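Local coordinates for protein Two-component sensor histidine kinase (Nostoc sp., PDB 3OLO) that is a sensor histidine kinase that probably senses a signal through its PAS domain and autophosphorylates in a two-component pathway, at residues F27-G30 and D31-F35; T46-S49 and R50-L54; D62-F65 and A66-D69. All coordinates share one frame; numbering follows the deposited sequence.

Contact 1: residues F27-G30 and D31-F35; sequences FCLG and DNWQF
The backbone oxygen of Gln34 is met by two groups of adjacent residues, Leu29 and Gly30: Gly30 N donates a nearly straight hydrogen bond to Gln34 O at 2.8 Å, lying in the carbonyl plane, and Leu29 CA brings its hydrogen to the same oxygen at 3.2 Å. A second hydrogen bond, Trp33 N to Gly30 O at 2.9 Å, closes a type I turn from Gly30 to Trp33; here the donor stands well above the carbonyl plane. Gln34 bends at its second torsion (chi2 -87°) and brings its amide back over Gly30, with OE1 3.4 Å from Gly30 CA. The two backbone bonds close the beta hairpin connecting strands 25-29 and 35-38, the first two strands of the antiparallel PAS sheet. Leu29 and Phe35 are a non-hydrogen-bonded pair, and their side chains run alongside each other, Leu29 CD2 resting over the Phe35 ring face in a CH-pi contact, 4.2 Å from the ring centroid. The other leucine methyl, CD1, meets Trp33 CE3 at the indole edge. Phe35 in turn presents its edge to the face of Phe27 in a T-shaped stack, planes at 67°, with CE1 3.8 Å from Phe27 CD1.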
loop_
_atom_site.group_PDB
_atom_site.type_symbol
_atom_site.label_atom_id
_atom_site.label_comp_id
_atom_site.label_asym_id
_atom_site.label_seq_id
_atom_site.Cartn_x
_atom_site.Cartn_y
_atom_site.Cartn_z
ATOM N N PHE A 27 4.847 -1.331 -6.882
ATOM C CA PHE A 27 5.936 -0.432 -7.266
ATOM C C PHE A 27 5.504 0.584 -8.302
ATOM O O PHE A 27 4.446 0.448 -8.906
ATOM C CB PHE A 27 7.145 -1.223 -7.772
ATOM C CG PHE A 27 6.848 -2.117 -8.944
ATOM C CD1 PHE A 27 6.814 -1.609 -10.233
ATOM C CD2 PHE A 27 6.620 -3.474 -8.757
ATOM C CE1 PHE A 27 6.555 -2.444 -11.325
ATOM C CE2 PHE A 27 6.359 -4.312 -9.833
ATOM C CZ PHE A 27 6.321 -3.798 -11.118
ATOM N N CYS A 28 6.323 1.616 -8.484
ATOM C CA CYS A 28 6.047 2.651 -9.476
ATOM C C CYS A 28 7.109 2.646 -10.569
ATOM O O CYS A 28 8.284 2.528 -10.277
ATOM C CB CYS A 28 6.002 4.026 -8.813
ATOM S SG CYS A 28 4.563 4.277 -7.754
ATOM N N LEU A 29 6.664 2.760 -11.817
ATOM C CA LEU A 29 7.533 2.878 -12.977
ATOM C C LEU A 29 7.384 4.263 -13.586
ATOM O O LEU A 29 6.280 4.791 -13.640
ATOM C CB LEU A 29 7.129 1.855 -14.034
ATOM C CG LEU A 29 7.144 0.398 -13.592
ATOM C CD1 LEU A 29 6.479 -0.487 -14.649
ATOM C CD2 LEU A 29 8.575 -0.034 -13.326
ATOM N N GLY A 30 8.491 4.839 -14.052
ATOM C CA GLY A 30 8.465 6.088 -14.795
ATOM C C GLY A 30 8.080 5.855 -16.246
ATOM O O GLY A 30 7.770 4.737 -16.647
ATOM N N ASP A 31 8.118 6.908 -17.050
ATOM C CA ASP A 31 7.564 6.836 -18.393
ATOM C C ASP A 31 8.378 5.896 -19.295
ATOM O O ASP A 31 7.874 5.408 -20.305
ATOM C CB ASP A 31 7.459 8.244 -18.998
ATOM C CG ASP A 31 6.357 8.358 -20.049
ATOM O OD1 ASP A 31 5.276 7.753 -19.876
ATOM O OD2 ASP A 31 6.574 9.060 -21.057
ATOM N N ASN A 32 9.631 5.636 -18.929
ATOM C CA ASN A 32 10.456 4.678 -19.671
ATOM C C ASN A 32 10.584 3.338 -18.942
ATOM O O ASN A 32 11.507 2.575 -19.195
ATOM C CB ASN A 32 11.847 5.249 -19.945
ATOM C CG ASN A 32 11.829 6.745 -20.183
ATOM O OD1 ASN A 32 11.249 7.223 -21.160
ATOM N ND2 ASN A 32 12.475 7.495 -19.292
ATOM N N TRP A 33 9.650 3.074 -18.036
ATOM C CA TRP A 33 9.565 1.805 -17.314
ATOM C C TRP A 33 10.723 1.586 -16.339
ATOM O O TRP A 33 10.945 0.472 -15.880
ATOM C CB TRP A 33 9.452 0.622 -18.287
ATOM C CG TRP A 33 8.553 0.912 -19.440
ATOM C CD1 TRP A 33 8.933 1.226 -20.715
ATOM C CD2 TRP A 33 7.123 0.942 -19.428
ATOM N NE1 TRP A 33 7.823 1.445 -21.499
ATOM C CE2 TRP A 33 6.700 1.276 -20.734
ATOM C CE3 TRP A 33 6.154 0.720 -18.441
ATOM C CZ2 TRP A 33 5.349 1.398 -21.078
ATOM C CZ3 TRP A 33 4.808 0.838 -18.785
ATOM C CH2 TRP A 33 4.421 1.178 -20.092
ATOM N N GLN A 34 11.447 2.651 -16.019
ATOM C CA GLN A 34 12.424 2.621 -14.930
ATOM C C GLN A 34 11.697 2.568 -13.583
ATOM O O GLN A 34 10.697 3.248 -13.395
ATOM C CB GLN A 34 13.341 3.851 -14.988
ATOM C CG GLN A 34 12.701 5.198 -14.596
ATOM C CD GLN A 34 12.010 5.919 -15.756
ATOM O OE1 GLN A 34 11.273 5.316 -16.534
ATOM N NE2 GLN A 34 12.251 7.221 -15.868
ATOM N N PHE A 35 12.176 1.743 -12.654
ATOM C CA PHE A 35 11.637 1.749 -11.295
ATOM C C PHE A 35 11.896 3.102 -10.623
ATOM O O PHE A 35 12.976 3.664 -10.738
ATOM C CB PHE A 35 12.271 0.641 -10.452
ATOM C CG PHE A 35 11.937 -0.741 -10.917
ATOM C CD1 PHE A 35 10.717 -1.326 -10.581
ATOM C CD2 PHE A 35 12.845 -1.466 -11.687
ATOM C CE1 PHE A 35 10.399 -2.612 -11.010
ATOM C CE2 PHE A 35 12.546 -2.745 -12.129
ATOM C CZ PHE A 35 11.312 -3.329 -11.786
#

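Contact 2: residues T46-S49 and R50-L54; sequences TEYS and REQLL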
loop_
_atom_site.group_PDB
_atom_site.type_symbol
_atom_site.label_atom_id
_atom_site.label_comp_id
_atom_site.label_asym_id
_atom_site.label_seq_id
_atom_site.Cartn_x
_atom_site.Cartn_y
_atom_site.Cartn_z
ATOM N N THR A 46 11.415 -10.135 -6.479
ATOM C CA THR A 46 12.390 -10.049 -7.555
ATOM C C THR A 46 13.792 -10.453 -7.072
ATOM O O THR A 46 14.665 -10.748 -7.881
ATOM C CB THR A 46 12.480 -8.623 -8.078
ATOM O OG1 THR A 46 13.006 -7.782 -7.037
ATOM C CG2 THR A 46 11.111 -8.116 -8.506
ATOM N N GLU A 47 13.990 -10.429 -5.753
ATOM C CA GLU A 47 15.239 -10.841 -5.099
ATOM C C GLU A 47 16.369 -9.851 -5.302
ATOM O O GLU A 47 17.522 -10.162 -5.043
ATOM C CB GLU A 47 15.667 -12.247 -5.538
ATOM C CG GLU A 47 14.560 -13.254 -5.321
ATOM C CD GLU A 47 14.985 -14.660 -5.594
ATOM O OE1 GLU A 47 15.574 -14.897 -6.670
ATOM O OE2 GLU A 47 14.729 -15.527 -4.731
ATOM N N TYR A 48 16.018 -8.649 -5.741
ATOM C CA TYR A 48 16.970 -7.556 -5.837
ATOM C C TYR A 48 16.813 -6.624 -4.654
ATOM O O TYR A 48 15.731 -6.486 -4.105
ATOM C CB TYR A 48 16.732 -6.775 -7.114
ATOM C CG TYR A 48 17.141 -7.522 -8.347
ATOM C CD1 TYR A 48 18.451 -7.481 -8.796
ATOM C CD2 TYR A 48 16.213 -8.262 -9.068
ATOM C CE1 TYR A 48 18.831 -8.166 -9.926
ATOM C CE2 TYR A 48 16.581 -8.944 -10.197
ATOM C CZ TYR A 48 17.893 -8.894 -10.618
ATOM O OH TYR A 48 18.246 -9.572 -11.731
ATOM N N SER A 49 17.904 -5.985 -4.261
ATOM C CA SER A 49 17.852 -5.029 -3.176
ATOM C C SER A 49 17.177 -3.776 -3.703
ATOM O O SER A 49 17.062 -3.585 -4.918
ATOM C CB SER A 49 19.260 -4.692 -2.698
ATOM O OG SER A 49 19.876 -3.799 -3.610
ATOM N N ARG A 50 16.734 -2.922 -2.791
ATOM C CA ARG A 50 16.022 -1.721 -3.181
ATOM C C ARG A 50 16.946 -0.844 -4.001
ATOM O O ARG A 50 16.542 -0.286 -5.004
ATOM C CB ARG A 50 15.522 -0.945 -1.964
ATOM C CG ARG A 50 14.967 0.441 -2.331
ATOM C CD ARG A 50 14.153 1.090 -1.214
ATOM N NE ARG A 50 12.823 0.507 -1.081
ATOM C CZ ARG A 50 12.475 -0.387 -0.160
ATOM N NH1 ARG A 50 13.359 -0.822 0.727
ATOM N NH2 ARG A 50 11.235 -0.843 -0.122
ATOM N N GLU A 51 18.197 -0.732 -3.579
ATOM C CA GLU A 51 19.138 0.128 -4.268
ATOM C C GLU A 51 19.431 -0.407 -5.671
ATOM O O GLU A 51 19.701 0.368 -6.588
ATOM C CB GLU A 51 20.431 0.262 -3.461
ATOM C CG GLU A 51 20.236 0.848 -2.063
ATOM C CD GLU A 51 19.905 2.335 -2.079
ATOM O OE1 GLU A 51 20.835 3.157 -1.905
ATOM O OE2 GLU A 51 18.716 2.684 -2.255
ATOM N N GLN A 52 19.376 -1.725 -5.842
ATOM C CA GLN A 52 19.570 -2.318 -7.165
ATOM C C GLN A 52 18.385 -1.996 -8.063
ATOM O O GLN A 52 18.557 -1.567 -9.199
ATOM C CB GLN A 52 19.727 -3.834 -7.076
ATOM C CG GLN A 52 21.091 -4.301 -6.633
ATOM C CD GLN A 52 21.176 -5.804 -6.546
ATOM O OE1 GLN A 52 20.566 -6.417 -5.674
ATOM N NE2 GLN A 52 21.945 -6.413 -7.445
ATOM N N LEU A 53 17.178 -2.194 -7.540
ATOM C CA LEU A 53 15.958 -1.974 -8.314
ATOM C C LEU A 53 15.821 -0.523 -8.752
ATOM O O LEU A 53 15.270 -0.249 -9.806
ATOM C CB LEU A 53 14.718 -2.406 -7.517
ATOM C CG LEU A 53 14.505 -3.929 -7.425
ATOM C CD1 LEU A 53 13.466 -4.308 -6.371
ATOM C CD2 LEU A 53 14.108 -4.503 -8.779
ATOM N N LEU A 54 16.344 0.408 -7.965
ATOM C CA LEU A 54 16.126 1.828 -8.254
ATOM C C LEU A 54 17.104 2.352 -9.299
ATOM O O LEU A 54 17.145 3.549 -9.583
ATOM C CB LEU A 54 16.185 2.669 -6.968
ATOM C CG LEU A 54 14.986 2.443 -6.027
ATOM C CD1 LEU A 54 15.102 3.279 -4.744
ATOM C CD2 LEU A 54 13.659 2.740 -6.736
#
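At the edge of the Tyr48 ring lies the amide of Gln52, its CD in the ring plane and NE2 3.9 Å from Tyr48 CD1; amide and ring are turned 64° apart. Thr46 CB lies in the ring plane at the opposite edge, beside CD2. Leu53 packs at the base of the tyrosine side chain, its CG 3.6 Å from Tyr48 CB, while its CD1 methyl reaches Thr46 OG1, a hydroxyl engaged with the Thr42 carbonyl. The Gln52 amide is held from two sides: NE2 is hydrogen-bonded to Gln88, and OE1 accepts from Ser49 N at 3.0 Å in an almost straight bond (177°), its donor tilted modestly from the carbonyl plane. In return Ser49 OG, placed between its own backbone N and carbonyl carbon (chi1 77°), accepts from Gln52 N at 3.1 Å. These reciprocal bonds are a capping box, with Ser49 as N-cap of helix 50-53, and Leu53 N to Ser49 O (3.0 Å) adds the first helical bond. Shortening Gln52 to an alanine is likely to leave Ser49 N without its side-chain acceptor and Gln88 without its amide partner. Arg50 turns away to a salt bridge with Asp40 and a hydrogen bond to the Val38 carbonyl. The chemistry implies a short helix whose first turn is fixed by reciprocal side-chain and backbone bonds, with the apolar Tyr48-Leu53 contact beside them.

Contact 3: residues D62-F65 and A66-D69; sequences DVDF and ALHD
His68 NE2 donates to Asp62 OD2 at 2.9 Å, the oxygen lying almost in the imidazole plane and met on its syn side. The bond is bent, with an N-H...O angle of 141°, and carboxylate and ring are turned 45° apart. The second carboxylate oxygen, Asp62 OD1, accepts from Asp64 N at 2.9 Å, forming an Asx turn, and is also bonded to the hydroxyl of Thr83. The two carboxylate oxygens therefore serve different partners, which should hold the group against rotation.

A type I turn runs from Asp62 to Phe65 and leads into a short 3-10 segment through residues 65-67. Leu67 N donates to Asp64 O at 2.8 Å, from above the carbonyl plane; a weak bond from His68 N to Phe65 O follows. Asp64 O also sits over the centre of the His68 ring, 3.4 Å above its plane, so that the imidazole has a carbonyl on one face and a carboxylate at its edge. A water bridges Val63 O and Ala66 N, accepting from the latter at 3.0 Å. Farther out, the Leu67 and Asp64 side chains cross at a slant, with Leu67 CD2 3.6 Å from Asp64 OD1, while Asp64 OD2 forms a salt bridge with Arg84.

The segment joins helix 50-53 to helix 70-76 along strand 78-86: His68 meets Phe81 edge-to-face and Phe65 packs on Trp70, whose indole nitrogen bonds Phe65 O, and Asp69 caps the N-terminus of helix 70-76.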
loop_
_atom_site.group_PDB
_atom_site.type_symbol
_atom_site.label_atom_id
_atom_site.label_comp_id
_atom_site.label_asym_id
_atom_site.label_seq_id
_atom_site.Cartn_x
_atom_site.Cartn_y
_atom_site.Cartn_z
ATOM N N ASP A 62 11.096 -8.285 -16.388
ATOM C CA ASP A 62 10.009 -8.835 -17.190
ATOM C C ASP A 62 10.589 -9.531 -18.413
ATOM O O ASP A 62 10.944 -8.895 -19.398
ATOM C CB ASP A 62 9.049 -7.721 -17.602
ATOM C CG ASP A 62 7.816 -8.241 -18.314
ATOM O OD1 ASP A 62 7.812 -9.414 -18.743
ATOM O OD2 ASP A 62 6.852 -7.471 -18.447
ATOM N N VAL A 63 10.703 -10.847 -18.322
ATOM C CA VAL A 63 11.227 -11.657 -19.408
ATOM C C VAL A 63 10.497 -11.411 -20.723
ATOM O O VAL A 63 11.094 -11.475 -21.795
ATOM C CB VAL A 63 11.111 -13.154 -19.068
ATOM C CG1 VAL A 63 11.639 -14.004 -20.218
ATOM C CG2 VAL A 63 11.876 -13.454 -17.797
ATOM N N ASP A 64 9.198 -11.141 -20.647
ATOM C CA ASP A 64 8.398 -11.027 -21.857
ATOM C C ASP A 64 8.069 -9.586 -22.203
ATOM O O ASP A 64 7.105 -9.314 -22.923
ATOM C CB ASP A 64 7.127 -11.858 -21.706
ATOM C CG ASP A 64 7.421 -13.343 -21.605
ATOM O OD1 ASP A 64 8.370 -13.809 -22.276
ATOM O OD2 ASP A 64 6.717 -14.039 -20.849
ATOM N N PHE A 65 8.894 -8.668 -21.706
ATOM C CA PHE A 65 8.636 -7.237 -21.833
ATOM C C PHE A 65 8.382 -6.798 -23.280
ATOM O O PHE A 65 7.469 -6.024 -23.551
ATOM C CB PHE A 65 9.811 -6.453 -21.247
ATOM C CG PHE A 65 9.690 -4.964 -21.404
ATOM C CD1 PHE A 65 10.171 -4.335 -22.541
ATOM C CD2 PHE A 65 9.110 -4.193 -20.412
ATOM C CE1 PHE A 65 10.071 -2.966 -22.688
ATOM C CE2 PHE A 65 9.007 -2.827 -20.553
ATOM C CZ PHE A 65 9.486 -2.212 -21.694
ATOM N N ALA A 66 9.189 -7.293 -24.209
ATOM C CA ALA A 66 9.074 -6.876 -25.602
ATOM C C ALA A 66 7.849 -7.485 -26.284
ATOM O O ALA A 66 7.489 -7.102 -27.393
ATOM C CB ALA A 66 10.339 -7.229 -26.368
ATOM N N LEU A 67 7.202 -8.428 -25.614
ATOM C CA LEU A 67 6.001 -9.049 -26.163
ATOM C C LEU A 67 4.746 -8.195 -25.973
ATOM O O LEU A 67 3.793 -8.329 -26.732
ATOM C CB LEU A 67 5.782 -10.424 -25.534
ATOM C CG LEU A 67 6.503 -11.593 -26.206
ATOM C CD1 LEU A 67 7.905 -11.211 -26.679
ATOM C CD2 LEU A 67 6.549 -12.777 -25.251
ATOM N N HIS A 68 4.742 -7.331 -24.959
ATOM C CA HIS A 68 3.560 -6.531 -24.635
ATOM C C HIS A 68 3.360 -5.394 -25.626
ATOM O O HIS A 68 4.318 -4.768 -26.066
ATOM C CB HIS A 68 3.688 -5.935 -23.236
ATOM C CG HIS A 68 4.105 -6.924 -22.198
ATOM N ND1 HIS A 68 3.705 -8.243 -22.229
ATOM C CD2 HIS A 68 4.897 -6.797 -21.109
ATOM C CE1 HIS A 68 4.228 -8.881 -21.198
ATOM N NE2 HIS A 68 4.953 -8.025 -20.501
ATOM N N ASP A 69 2.108 -5.122 -25.968
ATOM C CA ASP A 69 1.800 -4.003 -26.836
ATOM C C ASP A 69 1.671 -2.770 -25.954
ATOM O O ASP A 69 0.564 -2.299 -25.668
ATOM C CB ASP A 69 0.513 -4.257 -27.611
ATOM C CG ASP A 69 0.179 -3.130 -28.567
ATOM O OD1 ASP A 69 0.690 -2.005 -28.377
ATOM O OD2 ASP A 69 -0.601 -3.371 -29.509
HETATM O O HOH W 1 11.120 -9.623 -24.146
#

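How the contacts relate
Contact 1 is the buried one, its centre about 7 Å from the centre of the chain, and joins two strands of the sheet largely by backbone bonds and aromatic and aliphatic packing. Contact 2 is partly buried and starts a short helix; contact 3 lies at the surface and is a loop with a 3-10 turn. In both, polar side chains fix the backbone, an amide and a hydroxyl in contact 2, a carboxylate and an imidazole in contact 3. Contact 1 touches both: Phe35 CB lies 3.2 Å from Leu53 O, and Trp33 CD1 lies 3.6 Å from Phe65 CZ. Contacts 2 and 3 do not meet, their nearest atoms being about 8 Å apart.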